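Local atomic coordinates of chromatin structure-remodeling complex subunit RSC2 (Saccharomyces cerevisiae, PDB entry 4BB7), a protein that serves as a subunit of the yeast RSC complex, which remodels and positions nucleosomes using ATP, and carries a BAH domain that binds histone H3. Residues V22-Y27 with V97-K103; I49-W53 with Y92-V97; C65-P70 with E85-T89. One frame throughout, in Å; residues are numbered along the deposited sequence.

Contact 1: residues V22-Y27 with V97-K103; sequences VNNISY and VSNLVGK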
loop_
_atom_site.group_PDB
_atom_site.type_symbol
_atom_site.label_atom_id
_atom_site.label_comp_id
_atom_site.label_asym_id
_atom_site.label_seq_id
_atom_site.Cartn_x
_atom_site.Cartn_y
_atom_site.Cartn_z
ATOM N N VAL A 22 5.269 -11.510 17.085
ATOM C CA VAL A 22 6.285 -10.490 17.309
ATOM C C VAL A 22 6.623 -10.403 18.790
ATOM O O VAL A 22 5.734 -10.293 19.635
ATOM C CB VAL A 22 5.834 -9.108 16.796
ATOM C CG1 VAL A 22 6.822 -8.037 17.224
ATOM C CG2 VAL A 22 5.684 -9.127 15.283
ATOM N N ASN A 23 7.917 -10.463 19.096
ATOM C CA ASN A 23 8.391 -10.476 20.473
ATOM C C ASN A 23 7.679 -11.534 21.313
ATOM O O ASN A 23 7.359 -11.307 22.483
ATOM C CB ASN A 23 8.239 -9.095 21.107
ATOM C CG ASN A 23 9.431 -8.719 21.958
ATOM O OD1 ASN A 23 10.191 -9.583 22.395
ATOM N ND2 ASN A 23 9.606 -7.424 22.194
ATOM N N ASN A 24 7.438 -12.689 20.699
ATOM C CA ASN A 24 6.753 -13.807 21.345
ATOM C C ASN A 24 5.281 -13.519 21.636
ATOM O O ASN A 24 4.685 -14.114 22.531
ATOM C CB ASN A 24 7.485 -14.247 22.617
ATOM C CG ASN A 24 6.953 -15.556 23.170
ATOM O OD1 ASN A 24 7.220 -16.628 22.625
ATOM N ND2 ASN A 24 6.192 -15.475 24.259
ATOM N N ILE A 25 4.697 -12.606 20.870
ATOM C CA ILE A 25 3.283 -12.291 21.014
ATOM C C ILE A 25 2.537 -12.517 19.705
ATOM O O ILE A 25 2.970 -12.064 18.645
ATOM C CB ILE A 25 3.073 -10.847 21.496
ATOM C CG1 ILE A 25 3.490 -10.719 22.963
ATOM C CG2 ILE A 25 1.618 -10.423 21.306
ATOM C CD1 ILE A 25 3.425 -9.305 23.504
ATOM N N SER A 26 1.417 -13.223 19.785
ATOM C CA SER A 26 0.624 -13.530 18.603
ATOM C C SER A 26 -0.378 -12.424 18.283
ATOM O O SER A 26 -1.105 -11.953 19.157
ATOM C CB SER A 26 -0.100 -14.865 18.776
ATOM O OG SER A 26 0.827 -15.929 18.896
ATOM N N TYR A 27 -0.406 -12.018 17.019
ATOM C CA TYR A 27 -1.332 -10.999 16.556
ATOM C C TYR A 27 -2.233 -11.580 15.472
ATOM O O TYR A 27 -1.764 -12.257 14.559
ATOM C CB TYR A 27 -0.564 -9.791 16.014
ATOM C CG TYR A 27 0.260 -9.068 17.059
ATOM C CD1 TYR A 27 1.571 -9.448 17.328
ATOM C CD2 TYR A 27 -0.270 -8.002 17.776
ATOM C CE1 TYR A 27 2.327 -8.788 18.281
ATOM C CE2 TYR A 27 0.477 -7.338 18.729
ATOM C CZ TYR A 27 1.776 -7.737 18.976
ATOM O OH TYR A 27 2.521 -7.081 19.923
ATOM N N VAL A 97 5.236 -5.940 10.197
ATOM C CA VAL A 97 4.810 -6.477 11.490
ATOM C C VAL A 97 5.859 -6.248 12.577
ATOM O O VAL A 97 5.575 -6.364 13.774
ATOM C CB VAL A 97 4.441 -7.973 11.414
ATOM C CG1 VAL A 97 3.344 -8.195 10.382
ATOM C CG2 VAL A 97 5.663 -8.810 11.093
ATOM N N SER A 98 7.071 -5.909 12.156
ATOM C CA SER A 98 8.123 -5.547 13.095
ATOM C C SER A 98 7.791 -4.242 13.831
ATOM O O SER A 98 8.403 -3.925 14.851
ATOM C CB SER A 98 9.465 -5.437 12.369
ATOM O OG SER A 98 9.313 -4.746 11.141
ATOM N N ASN A 99 6.817 -3.495 13.317
ATOM C CA ASN A 99 6.388 -2.252 13.952
ATOM C C ASN A 99 5.568 -2.476 15.221
ATOM O O ASN A 99 5.523 -1.611 16.095
ATOM C CB ASN A 99 5.588 -1.380 12.976
ATOM C CG ASN A 99 6.425 -0.868 11.822
ATOM O OD1 ASN A 99 7.655 -0.851 11.891
ATOM N ND2 ASN A 99 5.760 -0.439 10.752
ATOM N N LEU A 100 4.910 -3.629 15.312
ATOM C CA LEU A 100 4.104 -3.958 16.485
ATOM C C LEU A 100 4.959 -3.929 17.743
ATOM O O LEU A 100 5.978 -4.616 17.826
ATOM C CB LEU A 100 3.463 -5.339 16.334
ATOM C CG LEU A 100 2.370 -5.523 15.283
ATOM C CD1 LEU A 100 2.124 -7.000 15.034
ATOM C CD2 LEU A 100 1.082 -4.816 15.706
ATOM N N VAL A 101 4.542 -3.141 18.725
ATOM C CA VAL A 101 5.310 -3.020 19.959
ATOM C C VAL A 101 4.532 -3.517 21.173
ATOM O O VAL A 101 5.046 -3.504 22.289
ATOM C CB VAL A 101 5.792 -1.574 20.196
ATOM C CG1 VAL A 101 6.736 -1.148 19.083
ATOM C CG2 VAL A 101 4.611 -0.622 20.292
ATOM N N GLY A 102 3.301 -3.966 20.953
ATOM C CA GLY A 102 2.505 -4.513 22.035
ATOM C C GLY A 102 1.027 -4.625 21.728
ATOM O O GLY A 102 0.544 -4.093 20.731
ATOM N N LYS A 103 0.310 -5.336 22.591
ATOM C CA LYS A 103 -1.138 -5.457 22.482
ATOM C C LYS A 103 -1.815 -4.325 23.241
ATOM O O LYS A 103 -1.215 -3.712 24.127
ATOM C CB LYS A 103 -1.611 -6.789 23.072
ATOM C CG LYS A 103 -1.377 -7.999 22.192
ATOM C CD LYS A 103 -2.347 -8.021 21.028
ATOM C CE LYS A 103 -2.280 -9.343 20.283
ATOM N NZ LYS A 103 -2.701 -10.488 21.140
#
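L100 covers one face of the Y27 ring while the K103 methylenes pass obliquely on the other side, where the hairpin of 22-27, turning through a type I' beta turn from V22 to I25, packs on the start of strand 100-108 in the BAH domain. L100 CD1 lies 3.5 Å from the Y27 ring centroid, a CH-pi contact displaced toward the rim on the CG and CD1 side. Y27 turns its CG anti to its carbonyl carbon (chi1 -64°), which lays the ring alongside strand 100-103 and carries OH to 3.3 Å from G102 CA. G102 O sits at the ring edge, near its plane. Beyond L100, V22 drops CG2 against the backbone, 3.2 Å from V97 O, and against the methyls V97 CG2 and L100 CD1. K103 folds back over the hairpin: its chain bends at chi2 (-74°) and again at chi4, and the methylenes slide past I25 CG2 and the CD2-CE2 side of the Y27 ring. Any cation-pi attraction to that ring is long and weak at most, and the ion pair to D31 is also long and weak. The lysine chain ends in a weak hydrogen bond from K103 NZ to S26 O, 2.9 Å long.

Contact 2: residues I49-W53 with Y92-V97; sequences IFRLW and YRDHLV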
loop_
_atom_site.group_PDB
_atom_site.type_symbol
_atom_site.label_atom_id
_atom_site.label_comp_id
_atom_site.label_asym_id
_atom_site.label_seq_id
_atom_site.Cartn_x
_atom_site.Cartn_y
_atom_site.Cartn_z
ATOM N N ILE A 49 -5.798 -4.632 13.695
ATOM C CA ILE A 49 -5.348 -5.387 12.528
ATOM C C ILE A 49 -6.489 -5.858 11.617
ATOM O O ILE A 49 -7.313 -6.682 12.009
ATOM C CB ILE A 49 -4.501 -6.594 12.948
ATOM C CG1 ILE A 49 -3.298 -6.121 13.769
ATOM C CG2 ILE A 49 -4.050 -7.376 11.725
ATOM C CD1 ILE A 49 -2.551 -7.237 14.465
ATOM N N PHE A 50 -6.525 -5.336 10.396
ATOM C CA PHE A 50 -7.554 -5.722 9.432
ATOM C C PHE A 50 -7.123 -6.866 8.515
ATOM O O PHE A 50 -7.963 -7.629 8.036
ATOM C CB PHE A 50 -7.993 -4.521 8.593
ATOM C CG PHE A 50 -9.118 -3.735 9.196
ATOM C CD1 PHE A 50 -8.924 -2.992 10.353
ATOM C CD2 PHE A 50 -10.371 -3.727 8.600
ATOM C CE1 PHE A 50 -9.965 -2.260 10.909
ATOM C CE2 PHE A 50 -11.412 -3.000 9.148
ATOM C CZ PHE A 50 -11.208 -2.266 10.305
ATOM N N ARG A 51 -5.824 -6.978 8.252
ATOM C CA ARG A 51 -5.323 -8.087 7.444
ATOM C C ARG A 51 -3.807 -8.245 7.539
ATOM O O ARG A 51 -3.093 -7.301 7.875
ATOM C CB ARG A 51 -5.763 -7.947 5.980
ATOM C CG ARG A 51 -4.874 -7.055 5.142
ATOM C CD ARG A 51 -5.331 -7.017 3.691
ATOM N NE ARG A 51 -4.384 -6.296 2.843
ATOM C CZ ARG A 51 -4.437 -4.989 2.602
ATOM N NH1 ARG A 51 -5.402 -4.253 3.145
ATOM N NH2 ARG A 51 -3.527 -4.418 1.819
ATOM N N LEU A 52 -3.334 -9.452 7.244
ATOM C CA LEU A 52 -1.915 -9.780 7.303
ATOM C C LEU A 52 -1.520 -10.549 6.048
ATOM O O LEU A 52 -2.339 -11.264 5.470
ATOM C CB LEU A 52 -1.622 -10.644 8.532
ATOM C CG LEU A 52 -2.017 -10.129 9.917
ATOM C CD1 LEU A 52 -2.302 -11.296 10.856
ATOM C CD2 LEU A 52 -0.944 -9.215 10.494
ATOM N N TRP A 53 -0.265 -10.413 5.631
ATOM C CA TRP A 53 0.217 -11.121 4.454
ATOM C C TRP A 53 1.733 -11.057 4.336
ATOM O O TRP A 53 2.383 -10.243 4.987
ATOM C CB TRP A 53 -0.417 -10.547 3.189
ATOM C CG TRP A 53 0.123 -9.204 2.811
ATOM C CD1 TRP A 53 1.152 -8.945 1.952
ATOM C CD2 TRP A 53 -0.337 -7.931 3.280
ATOM N NE1 TRP A 53 1.361 -7.590 1.855
ATOM C CE2 TRP A 53 0.460 -6.945 2.661
ATOM C CE3 TRP A 53 -1.344 -7.528 4.161
ATOM C CZ2 TRP A 53 0.280 -5.583 2.894
ATOM C CZ3 TRP A 53 -1.521 -6.177 4.392
ATOM C CH2 TRP A 53 -0.713 -5.220 3.762
ATOM N N TYR A 92 -6.308 3.588 6.804
ATOM C CA TYR A 92 -5.970 2.168 6.782
ATOM C C TYR A 92 -4.580 2.004 6.181
ATOM O O TYR A 92 -4.415 2.008 4.963
ATOM C CB TYR A 92 -7.017 1.366 6.001
ATOM C CG TYR A 92 -8.412 1.484 6.581
ATOM C CD1 TYR A 92 -9.187 2.613 6.348
ATOM C CD2 TYR A 92 -8.952 0.472 7.363
ATOM C CE1 TYR A 92 -10.462 2.734 6.876
ATOM C CE2 TYR A 92 -10.227 0.582 7.898
ATOM C CZ TYR A 92 -10.978 1.717 7.651
ATOM O OH TYR A 92 -12.250 1.839 8.177
ATOM N N ARG A 93 -3.583 1.875 7.047
ATOM C CA ARG A 93 -2.189 1.894 6.620
ATOM C C ARG A 93 -1.534 0.521 6.701
ATOM O O ARG A 93 -1.929 -0.321 7.504
ATOM C CB ARG A 93 -1.391 2.891 7.465
ATOM C CG ARG A 93 -1.727 4.354 7.214
ATOM C CD ARG A 93 -1.389 4.755 5.786
ATOM N NE ARG A 93 -1.449 6.200 5.593
ATOM C CZ ARG A 93 -0.386 6.997 5.586
ATOM N NH1 ARG A 93 0.828 6.493 5.755
ATOM N NH2 ARG A 93 -0.535 8.300 5.402
ATOM N N ASP A 94 -0.524 0.310 5.863
ATOM C CA ASP A 94 0.252 -0.923 5.879
ATOM C C ASP A 94 1.512 -0.752 6.723
ATOM O O ASP A 94 2.212 0.254 6.604
ATOM C CB ASP A 94 0.643 -1.331 4.456
ATOM C CG ASP A 94 -0.556 -1.695 3.600
ATOM O OD1 ASP A 94 -1.640 -1.949 4.167
ATOM O OD2 ASP A 94 -0.411 -1.739 2.361
ATOM N N HIS A 95 1.792 -1.733 7.576
ATOM C CA HIS A 95 3.010 -1.724 8.371
ATOM C C HIS A 95 3.782 -3.030 8.217
ATOM O O HIS A 95 3.199 -4.077 7.928
ATOM C CB HIS A 95 2.686 -1.543 9.853
ATOM C CG HIS A 95 1.949 -0.283 10.176
ATOM N ND1 HIS A 95 2.539 0.772 10.838
ATOM C CD2 HIS A 95 0.660 0.077 9.963
ATOM C CE1 HIS A 95 1.650 1.735 11.005
ATOM N NE2 HIS A 95 0.501 1.339 10.485
ATOM N N LEU A 96 5.095 -2.964 8.414
ATOM C CA LEU A 96 5.887 -4.162 8.656
ATOM C C LEU A 96 5.530 -4.650 10.055
ATOM O O LEU A 96 5.515 -3.858 10.997
ATOM C CB LEU A 96 7.382 -3.842 8.586
ATOM C CG LEU A 96 7.919 -3.332 7.246
ATOM C CD1 LEU A 96 9.371 -2.890 7.365
ATOM C CD2 LEU A 96 7.773 -4.402 6.177
ATOM N N VAL A 97 5.236 -5.940 10.197
ATOM C CA VAL A 97 4.810 -6.477 11.490
ATOM C C VAL A 97 5.859 -6.248 12.577
ATOM O O VAL A 97 5.575 -6.364 13.774
ATOM C CB VAL A 97 4.441 -7.973 11.414
ATOM C CG1 VAL A 97 3.344 -8.195 10.382
ATOM C CG2 VAL A 97 5.663 -8.810 11.093
#
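F50 offers one ring face to Y92, whose CE2 edge stands 3.8 Å above the plane and off toward the F50 rim. The planes are 89° apart and the centroids 5.3 Å apart, a T-shaped (edge-to-face) pair in which F50 CZ lies close to the plane of the Y92 ring. The Y92 hydroxyl is engaged separately, by a hydrogen bond with K88. W53 presents an edge: its six-membered ring brings CH2 to 3.4 Å from D94 OD1, near the indole plane. A carboxylate at the positive rim of an indole is probably mildly attractive. The W53 indole also meets the W61 ring, with planes about 15° apart, and makes a cation-pi pair with R51 of the second subunit. W53 holds CG between its backbone N and carbonyl carbon (chi1 73°), as does R51; this torsion brings the W53 six-membered ring, and in R51 the end of the extended chain, nearer to D94. The R51 guanidinium stands nearly perpendicular to the carboxylate, and D94 OD1 lies well out of its plane, 3.9 Å from R51 NH2. This is a long salt bridge of charge alone, with no N-H aimed at the oxygen. D94 OD1 accepts a hydrogen bond from N63 ND2, on the intervening strand. Farther along, L52 CD2 meets V97 CG1 at 4.4 Å. R51 in turn pairs with W53 of the second subunit, and P56 of that subunit packs on F50 and Y92, placing this part of the sheet against the second subunit of the assembly. Strands 45-54 and 87-96 are not neighbours: 60-68 runs between them, and these side chains meet across it. F50 and R51 both face N63, a classic beta bulge in the BAH domain's twisted sheet.

Contact 3: residues C65-P70 with E85-T89; sequences CWYYRP and EVMKT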
loop_
_atom_site.group_PDB
_atom_site.type_symbol
_atom_site.label_atom_id
_atom_site.label_comp_id
_atom_site.label_asym_id
_atom_site.label_seq_id
_atom_site.Cartn_x
_atom_site.Cartn_y
_atom_site.Cartn_z
ATOM N N CYS A 65 -6.218 -0.069 10.959
ATOM C CA CYS A 65 -6.991 1.166 10.967
ATOM C C CYS A 65 -6.551 2.029 12.144
ATOM O O CYS A 65 -6.710 1.642 13.302
ATOM C CB CYS A 65 -8.488 0.877 11.060
ATOM S SG CYS A 65 -9.540 2.361 10.978
ATOM N N TRP A 66 -5.998 3.200 11.841
ATOM C CA TRP A 66 -5.465 4.084 12.870
ATOM C C TRP A 66 -6.551 4.705 13.735
ATOM O O TRP A 66 -7.658 4.975 13.269
ATOM C CB TRP A 66 -4.613 5.192 12.243
ATOM C CG TRP A 66 -3.274 4.727 11.756
ATOM C CD1 TRP A 66 -2.733 3.483 11.906
ATOM C CD2 TRP A 66 -2.306 5.501 11.038
ATOM N NE1 TRP A 66 -1.487 3.435 11.327
ATOM C CE2 TRP A 66 -1.201 4.661 10.788
ATOM C CE3 TRP A 66 -2.266 6.824 10.584
ATOM C CZ2 TRP A 66 -0.069 5.099 10.105
ATOM C CZ3 TRP A 66 -1.139 7.257 9.908
ATOM C CH2 TRP A 66 -0.056 6.397 9.675
ATOM N N TYR A 67 -6.220 4.920 15.002
ATOM C CA TYR A 67 -7.073 5.655 15.925
ATOM C C TYR A 67 -6.236 6.742 16.588
ATOM O O TYR A 67 -5.234 6.450 17.237
ATOM C CB TYR A 67 -7.658 4.721 16.985
ATOM C CG TYR A 67 -8.738 3.798 16.471
ATOM C CD1 TYR A 67 -8.464 2.849 15.491
ATOM C CD2 TYR A 67 -10.029 3.858 16.979
ATOM C CE1 TYR A 67 -9.447 1.997 15.021
ATOM C CE2 TYR A 67 -11.019 3.007 16.518
ATOM C CZ TYR A 67 -10.721 2.082 15.538
ATOM O OH TYR A 67 -11.702 1.239 15.080
ATOM N N TYR A 68 -6.642 7.993 16.414
ATOM C CA TYR A 68 -5.877 9.122 16.934
ATOM C C TYR A 68 -6.090 9.333 18.428
ATOM O O TYR A 68 -7.118 8.943 18.984
ATOM C CB TYR A 68 -6.237 10.408 16.185
ATOM C CG TYR A 68 -5.714 10.478 14.768
ATOM C CD1 TYR A 68 -4.824 9.525 14.286
ATOM C CD2 TYR A 68 -6.098 11.506 13.918
ATOM C CE1 TYR A 68 -4.338 9.591 12.990
ATOM C CE2 TYR A 68 -5.619 11.580 12.622
ATOM C CZ TYR A 68 -4.741 10.621 12.162
ATOM O OH TYR A 68 -4.264 10.691 10.872
ATOM N N ARG A 69 -5.106 9.946 19.075
ATOM C CA ARG A 69 -5.276 10.432 20.433
ATOM C C ARG A 69 -5.658 11.902 20.318
ATOM O O ARG A 69 -5.436 12.515 19.273
ATOM C CB ARG A 69 -3.982 10.285 21.231
ATOM C CG ARG A 69 -3.360 8.900 21.192
ATOM C CD ARG A 69 -2.052 8.898 21.966
ATOM N NE ARG A 69 -1.311 7.648 21.831
ATOM C CZ ARG A 69 -1.244 6.711 22.772
ATOM N NH1 ARG A 69 -1.880 6.877 23.923
ATOM N NH2 ARG A 69 -0.538 5.610 22.563
ATOM N N PRO A 70 -6.235 12.474 21.387
ATOM C CA PRO A 70 -6.712 13.863 21.360
ATOM C C PRO A 70 -5.668 14.848 20.829
ATOM O O PRO A 70 -5.970 15.653 19.944
ATOM C CB PRO A 70 -7.008 14.155 22.832
ATOM C CG PRO A 70 -7.342 12.816 23.414
ATOM C CD PRO A 70 -6.459 11.836 22.698
ATOM N N GLU A 85 -8.914 8.227 25.941
ATOM C CA GLU A 85 -9.833 8.264 24.808
ATOM C C GLU A 85 -9.089 8.254 23.482
ATOM O O GLU A 85 -8.036 8.877 23.350
ATOM C CB GLU A 85 -10.750 9.490 24.866
ATOM C CG GLU A 85 -11.665 9.601 23.645
ATOM C CD GLU A 85 -12.667 10.743 23.732
ATOM O OE1 GLU A 85 -12.795 11.358 24.813
ATOM O OE2 GLU A 85 -13.329 11.020 22.707
ATOM N N VAL A 86 -9.645 7.537 22.507
ATOM C CA VAL A 86 -9.147 7.567 21.135
ATOM C C VAL A 86 -10.303 7.754 20.154
ATOM O O VAL A 86 -11.454 7.452 20.470
ATOM C CB VAL A 86 -8.368 6.280 20.762
ATOM C CG1 VAL A 86 -7.229 6.040 21.742
ATOM C CG2 VAL A 86 -9.303 5.075 20.708
ATOM N N MET A 87 -9.988 8.259 18.965
ATOM C CA MET A 87 -10.979 8.434 17.911
ATOM C C MET A 87 -10.608 7.607 16.684
ATOM O O MET A 87 -9.429 7.461 16.365
ATOM C CB MET A 87 -11.099 9.911 17.519
ATOM C CG MET A 87 -11.919 10.769 18.476
ATOM S SD MET A 87 -11.096 11.086 20.044
ATOM C CE MET A 87 -9.585 11.870 19.490
ATOM N N LYS A 88 -11.618 7.070 16.001
ATOM C CA LYS A 88 -11.408 6.285 14.788
ATOM C C LYS A 88 -11.224 7.183 13.569
ATOM O O LYS A 88 -11.930 8.181 13.405
ATOM C CB LYS A 88 -12.590 5.343 14.546
ATOM C CG LYS A 88 -12.469 4.517 13.272
ATOM C CD LYS A 88 -13.788 3.858 12.919
ATOM C CE LYS A 88 -13.611 2.847 11.807
ATOM N NZ LYS A 88 -13.031 3.462 10.586
ATOM N N THR A 89 -10.281 6.812 12.709
ATOM C CA THR A 89 -9.986 7.594 11.513
ATOM C C THR A 89 -10.223 6.799 10.231
ATOM O O THR A 89 -10.588 5.622 10.267
ATOM C CB THR A 89 -8.534 8.122 11.530
ATOM O OG1 THR A 89 -7.615 7.028 11.421
ATOM C CG2 THR A 89 -8.260 8.880 12.820
#
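T89 lays its methyl CG2 over the centre of the Y68 ring, 3.5 Å from the centroid and 11° off the normal, a CH-pi contact with the threonine crossing at about a right angle. The same side chain puts OG1 between its backbone N and carbonyl carbon (chi1 67°), which turns the hydroxyl back to donate to W66 O at 2.8 Å. That donor stands above the carbonyl plane, while T89 N reaches the same oxygen slightly tilted from the plane, at 3.3 Å, so W66 O is gripped twice by one residue. One residue on along these antiparallel strands of the BAH domain, Y67 and K88 form a non-hydrogen-bonded pair, and Y68 and M87 beyond it a hydrogen-bonded pair: M87 N to Y68 O is nearly straight, at 164°, whereas Y68 N to M87 O is bent and weak. The Y67 ring lies across the lysine, with K88 CA over its face, K88 CB 3.4 Å from Y67 CE2, and K88 CG beside CZ and OH; V86 CG2 approaches Y67 CD2 obliquely. Replacing Y67 by an alanine is likely to strip the K88 aliphatic chain and V86 CG2 of their aromatic neighbour and leave W32 without its edge-to-face partner. K88 runs extended until chi4 bends NZ to a weak hydrogen bond with T89 O, near C65 SG; its stronger partner is the Y92 hydroxyl. At the far end M87 doubles over at chi2 and chi3, bringing CE to the backbone of R69 and P70, while P70 CD meets E85 O. The Y68 hydroxyl hydrogen-bonds E134. The chemistry implies a join in which backbone bonds set the register, aromatic faces shield aliphatic carbons, and the buried threonine hydroxyl is satisfied by a main-chain carbonyl.

How the contacts relate
Contact 3 is the buried core join, directly pairing strands 60-68 and 87-96 by backbone bonds, while contacts 1 and 2, both partly buried, their centres about 20 and 19 Å from the chain's centre, rest on side chains. Contact 2 uses the same strand 87-96 but reaches past 60-68 to 45-54; it touches contact 3 where F50 and Y92 pack on C65 and where H95 NE2 and W66 NE1 probably share a hydrogen bond. Contacts 1 and 2 share V97, in the 3-10 turn between strands 87-96 and 100-108, and Y27 of contact 1 packs on I49 and L52. The charged pairs of contacts 1 and 2 are long or weak; only contact 2 meets the second subunit.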